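Local structure of diaphanous protein (Entamoeba histolytica, 4DVG) at residues F237-A240 with S241-I245; L179-I182 with T183-S186; D259-N262 with S263-I267; G106-A109 with N110-I114. The protein is a diaphanous-related formin whose helical GTPase-binding and FH3 regions probably bind a Rho-family GTPase and so control actin assembly. All blocks are in the same frame, centred on the assembly; numbering follows the deposited sequence.

Contact 1 (F237-A240 with S241-I245); sequences FKHA and SLVLI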
loop_
_atom_site.group_PDB
_atom_site.type_symbol
_atom_site.label_atom_id
_atom_site.label_comp_id
_atom_site.label_asym_id
_atom_site.label_seq_id
_atom_site.Cartn_x
_atom_site.Cartn_y
_atom_site.Cartn_z
ATOM N N PHE B 237 10.641 12.351 -2.312
ATOM C CA PHE B 237 11.601 12.226 -1.219
ATOM C C PHE B 237 12.244 13.562 -0.893
ATOM O O PHE B 237 12.499 13.852 0.269
ATOM C CB PHE B 237 12.676 11.200 -1.580
ATOM C CG PHE B 237 13.562 10.809 -0.436
ATOM C CD1 PHE B 237 13.266 9.698 0.337
ATOM C CD2 PHE B 237 14.721 11.530 -0.154
ATOM C CE1 PHE B 237 14.097 9.315 1.388
ATOM C CE2 PHE B 237 15.561 11.159 0.895
ATOM C CZ PHE B 237 15.244 10.049 1.671
ATOM N N LYS B 238 12.520 14.359 -1.925
ATOM C CA LYS B 238 13.031 15.708 -1.739
ATOM C C LYS B 238 12.002 16.499 -0.974
ATOM O O LYS B 238 12.312 17.127 0.071
ATOM C CB LYS B 238 13.298 16.393 -3.070
ATOM C CG LYS B 238 14.509 15.854 -3.800
ATOM C CD LYS B 238 15.801 16.474 -3.282
ATOM C CE LYS B 238 16.990 16.037 -4.146
ATOM N NZ LYS B 238 18.210 16.852 -3.878
ATOM N N HIS B 239 10.773 16.471 -1.480
ATOM C CA HIS B 239 9.722 17.160 -0.766
ATOM C C HIS B 239 9.636 16.692 0.682
ATOM O O HIS B 239 9.628 17.510 1.597
ATOM C CB HIS B 239 8.356 17.018 -1.425
ATOM C CG HIS B 239 7.269 17.684 -0.642
ATOM N ND1 HIS B 239 6.281 16.981 0.011
ATOM C CD2 HIS B 239 7.059 18.990 -0.349
ATOM C CE1 HIS B 239 5.483 17.828 0.637
ATOM N NE2 HIS B 239 5.936 19.053 0.437
ATOM N N ALA B 240 9.566 15.383 0.893
ATOM C CA ALA B 240 9.274 14.878 2.229
ATOM C C ALA B 240 10.412 15.218 3.177
ATOM O O ALA B 240 10.185 15.514 4.356
ATOM C CB ALA B 240 8.989 13.382 2.209
ATOM N N SER B 241 11.629 15.197 2.638
ATOM C CA SER B 241 12.824 15.579 3.370
ATOM C C SER B 241 12.757 17.060 3.770
ATOM O O SER B 241 13.051 17.427 4.899
ATOM C CB SER B 241 14.053 15.322 2.519
ATOM O OG SER B 241 14.274 13.939 2.319
ATOM N N LEU B 242 12.348 17.913 2.844
ATOM C CA LEU B 242 12.158 19.311 3.179
ATOM C C LEU B 242 11.150 19.498 4.310
ATOM O O LEU B 242 11.359 20.296 5.215
ATOM C CB LEU B 242 11.758 20.108 1.942
ATOM C CG LEU B 242 13.011 20.310 1.085
ATOM C CD1 LEU B 242 12.721 20.669 -0.361
ATOM C CD2 LEU B 242 13.887 21.368 1.757
ATOM N N VAL B 243 10.055 18.756 4.258
ATOM C CA VAL B 243 9.025 18.893 5.267
ATOM C C VAL B 243 9.575 18.525 6.631
ATOM O O VAL B 243 9.321 19.207 7.613
ATOM C CB VAL B 243 7.798 18.046 4.934
ATOM C CG1 VAL B 243 6.822 18.105 6.063
ATOM C CG2 VAL B 243 7.157 18.525 3.633
ATOM N N LEU B 244 10.365 17.463 6.686
ATOM C CA LEU B 244 10.979 17.045 7.948
ATOM C C LEU B 244 11.939 18.111 8.504
ATOM O O LEU B 244 11.964 18.395 9.707
ATOM C CB LEU B 244 11.742 15.728 7.764
ATOM C CG LEU B 244 12.397 15.275 9.057
ATOM C CD1 LEU B 244 11.307 15.205 10.089
ATOM C CD2 LEU B 244 13.133 13.949 8.910
ATOM N N ILE B 245 12.737 18.687 7.614
ATOM C CA ILE B 245 13.737 19.658 8.003
ATOM C C ILE B 245 13.061 20.867 8.596
ATOM O O ILE B 245 13.365 21.255 9.720
ATOM C CB ILE B 245 14.643 20.063 6.832
ATOM C CG1 ILE B 245 15.672 18.961 6.574
ATOM C CG2 ILE B 245 15.396 21.337 7.159
ATOM C CD1 ILE B 245 16.165 18.955 5.128
#
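Over one face of the H239 imidazole sits the methyl CG2 of V243, one helical turn on, 3.7 Å from the ring centroid and 26° off its normal. This is a CH-pi contact, displaced toward the NE2 and CE1 rim. It forms because H239 has CG anti to its backbone N (chi1 177°), which swings the ring along the helix toward V243, whose branched CB holds a methyl ready for it. The F237 ring receives S241 OG obliquely, with OG 3.4 Å from CE2. That hydroxyl donates to the carbonyl O of F237 at 2.7 Å, while S241 N binds the same oxygen at 2.9 Å from the opposite face of the carbonyl plane. Serine suits this buried position: it is small, and it returns its hydroxyl to its own helix. L242 N and L244 N continue the regular i to i-4 bonding, to the carbonyls of K238 and A240.

Helix 236-249 is packed on several sides. A240, with little more than a methyl, lets L179 of helix 172-187 come close; F225 of helix 223-228 meets S241, L244 and I245, while helix 269-277 receives L242 on L273 and I245 on L269.

Contact 2 (L179-I182 with T183-S186); sequences LLEI and TLTS
L179 to S186 form unbroken alpha-helix, in which T183 N, L184 N, T185 N and S186 N donate in turn to the carbonyls of L179, L180, E181 and I182. Two of those carbonyls also accept a threonine hydroxyl. T183 OG1 lies 2.7 Å from L180 O, three residues back; it reaches there because chi1 of 58° places it between backbone N and carbonyl carbon. It comes from above the carbonyl plane, on the same face as L184 N. T185 takes another rotamer (chi1 -54°), and its OG1 bonds to E181 O at 2.9 Å, four residues back, from the face opposite to T185 N. The remaining branch of T183, CG2, turns to L179 and stands 4.1 Å from its CG, the two side chains crossing at a slant.

E181 bends at chi2, bringing its carboxylate over the next turn: OE1 is 3.7 Å from L184 CD2, and OE2 accepts a hydrogen bond from T148 OG1 of helix 145-152. L161 and L151 also touch this glutamate.

The chemistry is that of hydroxyls folded back on their own helix. Threonine can occupy T185's buried place, beside L151, I152 and V205, because its OG1 is satisfied by a main-chain oxygen and its methyl remains for packing. The buried E181 carboxylate has at least one donor, the hydroxyl of T148.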
loop_
_atom_site.group_PDB
_atom_site.type_symbol
_atom_site.label_atom_id
_atom_site.label_comp_id
_atom_site.label_asym_id
_atom_site.label_seq_id
_atom_site.Cartn_x
_atom_site.Cartn_y
_atom_site.Cartn_z
ATOM N N LEU B 179 10.752 7.436 5.695
ATOM C CA LEU B 179 10.860 8.868 5.897
ATOM C C LEU B 179 9.482 9.449 6.207
ATOM O O LEU B 179 9.321 10.236 7.145
ATOM C CB LEU B 179 11.468 9.548 4.680
ATOM C CG LEU B 179 11.591 11.070 4.764
ATOM C CD1 LEU B 179 12.874 11.484 5.461
ATOM C CD2 LEU B 179 11.517 11.682 3.382
ATOM N N LEU B 180 8.491 9.037 5.417
ATOM C CA LEU B 180 7.129 9.488 5.598
ATOM C C LEU B 180 6.626 9.160 6.998
ATOM O O LEU B 180 5.880 9.948 7.606
ATOM C CB LEU B 180 6.215 8.868 4.561
ATOM C CG LEU B 180 6.329 9.398 3.135
ATOM C CD1 LEU B 180 5.368 8.604 2.244
ATOM C CD2 LEU B 180 6.024 10.910 3.056
ATOM N N GLU B 181 7.040 8.006 7.512
ATOM C CA GLU B 181 6.674 7.642 8.869
ATOM C C GLU B 181 7.415 8.497 9.930
ATOM O O GLU B 181 6.788 9.000 10.862
ATOM C CB GLU B 181 6.796 6.132 9.106
ATOM C CG GLU B 181 6.432 5.684 10.534
ATOM C CD GLU B 181 5.114 6.250 11.040
ATOM O OE1 GLU B 181 4.246 6.597 10.221
ATOM O OE2 GLU B 181 4.942 6.345 12.266
ATOM N N ILE B 182 8.723 8.700 9.762
ATOM C CA ILE B 182 9.457 9.643 10.608
ATOM C C ILE B 182 8.804 11.044 10.594
ATOM O O ILE B 182 8.706 11.692 11.631
ATOM C CB ILE B 182 10.909 9.824 10.142
ATOM C CG1 ILE B 182 11.592 8.483 9.851
ATOM C CG2 ILE B 182 11.675 10.688 11.090
ATOM C CD1 ILE B 182 12.052 7.749 11.022
ATOM N N THR B 183 8.375 11.516 9.425
ATOM C CA THR B 183 7.915 12.903 9.316
ATOM C C THR B 183 6.604 13.063 10.044
ATOM O O THR B 183 6.405 14.026 10.771
ATOM C CB THR B 183 7.721 13.364 7.857
ATOM O OG1 THR B 183 6.771 12.506 7.212
ATOM C CG2 THR B 183 9.009 13.285 7.125
ATOM N N LEU B 184 5.710 12.109 9.825
ATOM C CA LEU B 184 4.463 12.018 10.566
ATOM C C LEU B 184 4.740 12.040 12.073
ATOM O O LEU B 184 4.067 12.756 12.827
ATOM C CB LEU B 184 3.729 10.737 10.189
ATOM C CG LEU B 184 2.289 10.660 10.663
ATOM C CD1 LEU B 184 1.484 11.702 9.918
ATOM C CD2 LEU B 184 1.730 9.259 10.436
ATOM N N THR B 185 5.740 11.278 12.511
ATOM C CA THR B 185 6.060 11.271 13.925
ATOM C C THR B 185 6.470 12.658 14.407
ATOM O O THR B 185 5.926 13.168 15.382
ATOM C CB THR B 185 7.143 10.240 14.269
ATOM O OG1 THR B 185 6.754 8.949 13.780
ATOM C CG2 THR B 185 7.340 10.182 15.781
ATOM N N SER B 186 7.411 13.273 13.696
ATOM C CA SER B 186 7.947 14.599 14.039
ATOM C C SER B 186 6.906 15.706 14.224
ATOM O O SER B 186 7.191 16.728 14.841
ATOM C CB SER B 186 8.924 15.047 12.952
ATOM O OG SER B 186 8.243 15.394 11.754
#

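Contact 3 (D259-N262 with S263-I267); sequences DVRN and SFIEI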
loop_
_atom_site.group_PDB
_atom_site.type_symbol
_atom_site.label_atom_id
_atom_site.label_comp_id
_atom_site.label_asym_id
_atom_site.label_seq_id
_atom_site.Cartn_x
_atom_site.Cartn_y
_atom_site.Cartn_z
ATOM N N ASP B 259 19.592 27.058 16.701
ATOM C CA ASP B 259 20.436 25.893 17.004
ATOM C C ASP B 259 20.314 24.702 16.040
ATOM O O ASP B 259 21.323 24.177 15.553
ATOM C CB ASP B 259 20.155 25.417 18.436
ATOM C CG ASP B 259 21.107 24.323 18.891
ATOM O OD1 ASP B 259 22.264 24.648 19.263
ATOM O OD2 ASP B 259 20.691 23.140 18.891
ATOM N N VAL B 260 19.078 24.259 15.807
ATOM C CA VAL B 260 18.783 23.176 14.875
ATOM C C VAL B 260 19.216 23.538 13.447
ATOM O O VAL B 260 19.945 22.780 12.778
ATOM C CB VAL B 260 17.278 22.830 14.884
ATOM C CG1 VAL B 260 16.913 22.029 13.660
ATOM C CG2 VAL B 260 16.904 22.075 16.152
ATOM N N ARG B 261 18.771 24.697 12.979
ATOM C CA ARG B 261 19.196 25.168 11.670
ATOM C C ARG B 261 20.731 25.312 11.546
ATOM O O ARG B 261 21.282 25.036 10.481
ATOM C CB ARG B 261 18.486 26.465 11.276
ATOM C CG ARG B 261 18.895 26.957 9.889
ATOM C CD ARG B 261 18.189 28.223 9.492
ATOM N NE ARG B 261 17.665 28.864 10.686
ATOM C CZ ARG B 261 16.456 29.390 10.779
ATOM N NH1 ARG B 261 15.616 29.364 9.746
ATOM N NH2 ARG B 261 16.102 29.948 11.909
ATOM N N ASN B 262 21.417 25.738 12.611
ATOM C CA ASN B 262 22.882 25.801 12.562
ATOM C C ASN B 262 23.487 24.418 12.240
ATOM O O ASN B 262 24.352 24.320 11.371
ATOM C CB ASN B 262 23.490 26.375 13.843
ATOM C CG ASN B 262 23.400 27.909 13.926
ATOM O OD1 ASN B 262 23.130 28.607 12.940
ATOM N ND2 ASN B 262 23.651 28.437 15.131
ATOM N N SER B 263 23.012 23.369 12.925
ATOM C CA SER B 263 23.390 21.983 12.625
ATOM C C SER B 263 23.222 21.649 11.135
ATOM O O SER B 263 24.018 20.911 10.564
ATOM C CB SER B 263 22.520 20.977 13.384
ATOM O OG SER B 263 22.463 21.210 14.764
ATOM N N PHE B 264 22.164 22.152 10.518
ATOM C CA PHE B 264 21.926 21.869 9.113
ATOM C C PHE B 264 22.836 22.722 8.251
ATOM O O PHE B 264 23.364 22.258 7.248
ATOM C CB PHE B 264 20.452 22.102 8.730
ATOM C CG PHE B 264 19.554 20.944 9.050
ATOM C CD1 PHE B 264 19.545 19.816 8.244
ATOM C CD2 PHE B 264 18.716 20.980 10.162
ATOM C CE1 PHE B 264 18.717 18.740 8.544
ATOM C CE2 PHE B 264 17.890 19.898 10.474
ATOM C CZ PHE B 264 17.887 18.783 9.661
ATOM N N ILE B 265 23.023 23.976 8.632
ATOM C CA ILE B 265 23.974 24.806 7.918
ATOM C C ILE B 265 25.351 24.159 7.967
ATOM O O ILE B 265 26.064 24.116 6.966
ATOM C CB ILE B 265 24.061 26.199 8.514
ATOM C CG1 ILE B 265 22.818 27.006 8.134
ATOM C CG2 ILE B 265 25.313 26.904 8.014
ATOM C CD1 ILE B 265 22.565 28.149 9.064
ATOM N N GLU B 266 25.691 23.630 9.137
ATOM C CA GLU B 266 26.997 23.051 9.393
ATOM C C GLU B 266 27.311 21.886 8.457
ATOM O O GLU B 266 28.474 21.568 8.256
ATOM C CB GLU B 266 27.066 22.600 10.853
ATOM C CG GLU B 266 28.455 22.339 11.412
ATOM C CD GLU B 266 28.414 21.889 12.872
ATOM O OE1 GLU B 266 27.439 22.229 13.587
ATOM O OE2 GLU B 266 29.356 21.188 13.304
ATOM N N ILE B 267 26.283 21.260 7.880
ATOM C CA ILE B 267 26.481 20.073 7.044
ATOM C C ILE B 267 26.107 20.259 5.576
ATOM O O ILE B 267 25.959 19.286 4.836
ATOM C CB ILE B 267 25.745 18.831 7.589
ATOM C CG1 ILE B 267 24.248 19.101 7.692
ATOM C CG2 ILE B 267 26.310 18.413 8.930
ATOM C CD1 ILE B 267 23.473 17.944 8.183
#
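V260 and F264 lie side by side and point the same way, one turn apart on the buried flank of the helix. The valine methyl CG1 meets the phenylalanine at its edge, in the ring plane, 4.0 Å from CE2. F264 has CG anti to its carbonyl carbon (chi1 -83°), which carries the ring back alongside the preceding turn, where CD2 comes 3.4 Å from V260 O. R261 and I265 make a different pair: their side chains slant across each other, with the aliphatic CG of the arginine 3.9 Å from I265 CD1. The long arginine thus lends its CG methylene to the isoleucine and sends its charge farther off, where NH2 forms a salt bridge with D301. N262 runs beside I265 as well, its OD1 3.9 Å from CD1, a polar residue suited to the exposed side.

S263 folds its hydroxyl back on the helix. Both OG, at 3.3 Å, and N, at 3.2 Å, donate to D259 O, from opposite faces of the carbonyl plane. F264 N binds V260 O, with a second, weak bond to R261 O, and E266 N closes on N262 O at 2.7 Å.

Helix 254-265 packs against three others. V260 and F264 face helix 236-249, at I249 and at I245 and L248, and the F264 ring stacks with F222. R261 and I265 turn to helix 290-309, both touching W298, and I265 also meets V270 of helix 269-277.

Contact 4 (G106-A109 with N110-I114); sequences GGLA and NLMAI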
loop_
_atom_site.group_PDB
_atom_site.type_symbol
_atom_site.label_atom_id
_atom_site.label_comp_id
_atom_site.label_asym_id
_atom_site.label_seq_id
_atom_site.Cartn_x
_atom_site.Cartn_y
_atom_site.Cartn_z
ATOM N N GLY B 106 0.150 -4.592 21.597
ATOM C CA GLY B 106 1.578 -4.790 21.444
ATOM C C GLY B 106 1.874 -4.656 19.971
ATOM O O GLY B 106 1.868 -3.549 19.419
ATOM N N GLY B 107 2.122 -5.786 19.325
ATOM C CA GLY B 107 1.957 -5.865 17.886
ATOM C C GLY B 107 3.041 -5.161 17.111
ATOM O O GLY B 107 3.836 -5.806 16.421
ATOM N N LEU B 108 3.074 -3.837 17.227
ATOM C CA LEU B 108 4.102 -3.032 16.579
ATOM C C LEU B 108 5.473 -3.274 17.217
ATOM O O LEU B 108 6.459 -3.492 16.531
ATOM C CB LEU B 108 3.748 -1.560 16.674
ATOM C CG LEU B 108 4.788 -0.622 16.091
ATOM C CD1 LEU B 108 5.007 -0.899 14.585
ATOM C CD2 LEU B 108 4.366 0.806 16.337
ATOM N N ALA B 109 5.531 -3.256 18.537
ATOM C CA ALA B 109 6.802 -3.449 19.214
ATOM C C ALA B 109 7.360 -4.818 18.868
ATOM O O ALA B 109 8.587 -5.029 18.877
ATOM C CB ALA B 109 6.639 -3.305 20.714
ATOM N N ASN B 110 6.445 -5.738 18.564
ATOM C CA ASN B 110 6.804 -7.109 18.236
ATOM C C ASN B 110 7.356 -7.229 16.824
ATOM O O ASN B 110 8.288 -8.002 16.559
ATOM C CB ASN B 110 5.599 -8.027 18.404
ATOM C CG ASN B 110 5.216 -8.218 19.860
ATOM O OD1 ASN B 110 6.006 -7.933 20.757
ATOM N ND2 ASN B 110 4.006 -8.707 20.100
ATOM N N LEU B 111 6.751 -6.457 15.930
ATOM C CA LEU B 111 7.134 -6.425 14.541
ATOM C C LEU B 111 8.445 -5.661 14.399
ATOM O O LEU B 111 9.286 -6.009 13.566
ATOM C CB LEU B 111 6.033 -5.760 13.715
ATOM C CG LEU B 111 6.274 -5.621 12.214
ATOM C CD1 LEU B 111 6.363 -6.989 11.583
ATOM C CD2 LEU B 111 5.173 -4.795 11.564
HETATM N N MSE B 112 8.614 -4.627 15.223
HETATM C CA MSE B 112 9.834 -3.815 15.230
HETATM C C MSE B 112 11.057 -4.629 15.639
HETATM O O MSE B 112 12.145 -4.442 15.101
HETATM C CB MSE B 112 9.664 -2.611 16.158
HETATM C CG MSE B 112 8.698 -1.593 15.602
HETATM SE SE MSE B 112 9.424 -0.573 14.106
HETATM C CE MSE B 112 10.502 0.706 15.126
ATOM N N ALA B 113 10.860 -5.529 16.600
ATOM C CA ALA B 113 11.904 -6.393 17.098
ATOM C C ALA B 113 12.372 -7.315 15.974
ATOM O O ALA B 113 13.573 -7.569 15.803
ATOM C CB ALA B 113 11.379 -7.213 18.262
ATOM N N ILE B 114 11.406 -7.823 15.218
ATOM C CA ILE B 114 11.705 -8.703 14.108
ATOM C C ILE B 114 12.464 -7.910 13.066
ATOM O O ILE B 114 13.416 -8.402 12.465
ATOM C CB ILE B 114 10.426 -9.300 13.514
ATOM C CG1 ILE B 114 10.040 -10.547 14.291
ATOM C CG2 ILE B 114 10.621 -9.679 12.071
ATOM C CD1 ILE B 114 8.597 -10.894 14.155
#
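L108 and M112 stand one turn apart where the backbone passes from the glycine pair G106-G107 into helix 108-120, with G107 at the N-cap. The first helical bonds follow at once: L111 N donates to G107 O at 3.0 Å, M112 N to L108 O at 2.8 Å, and A113 N more loosely to A109 O at 3.3 Å. Both glycines have positive phi. At G106 (phi 111°, psi -105°) a CB would be jammed against the preceding carbonyl oxygen, so the residue type follows from the backbone.

The side-chain contact is apolar. L108 and M112, a selenomethionine, run side by side and point the same way; L108 CD1 touches M112 CG at 3.9 Å. M112 leaves the backbone with CG anti to its carbonyl carbon (chi1 -70°), near the L108 side, but bends again at chi2 and chi3 and leads away from L108, and the side chain packs on L160 and L161. A long, flexible chain suits such a path. N110 reaches back beside the turn, its ND2 3.6 Å from G107 N, and ND2 makes a weak hydrogen bond to A72 O. A109 and A113 are small residues on the exposed side.

L108 and L111 meet L138 of helix 127-141, and L108 and M112 share L151 of helix 145-152. With a glycine-led start, then leucines and methionine on the inward face, this helix packs into an all-helical array, consistent with the armadillo-like N-terminal regions of diaphanous formins.

How the contacts relate
Each contact spans a single helical turn or so, so none closes a long loop; the four follow in series along the chain, without nesting or crossing. Contact 4 comes first, at the start of helix 108-120, followed by contact 2 on helix 172-187, contact 1 on helix 236-249 and contact 3 on helix 254-265. Contacts 4 and 2 do not touch, but both reach L151 and L161. Contacts 2 and 1 pack directly, T183 CG2 lying against L244 CB, and so tie the GTPase-binding region to the FH3 region. I245 and F264 bring contacts 1 and 3 together, while contacts 3 and 4 have centres about 34 Å apart.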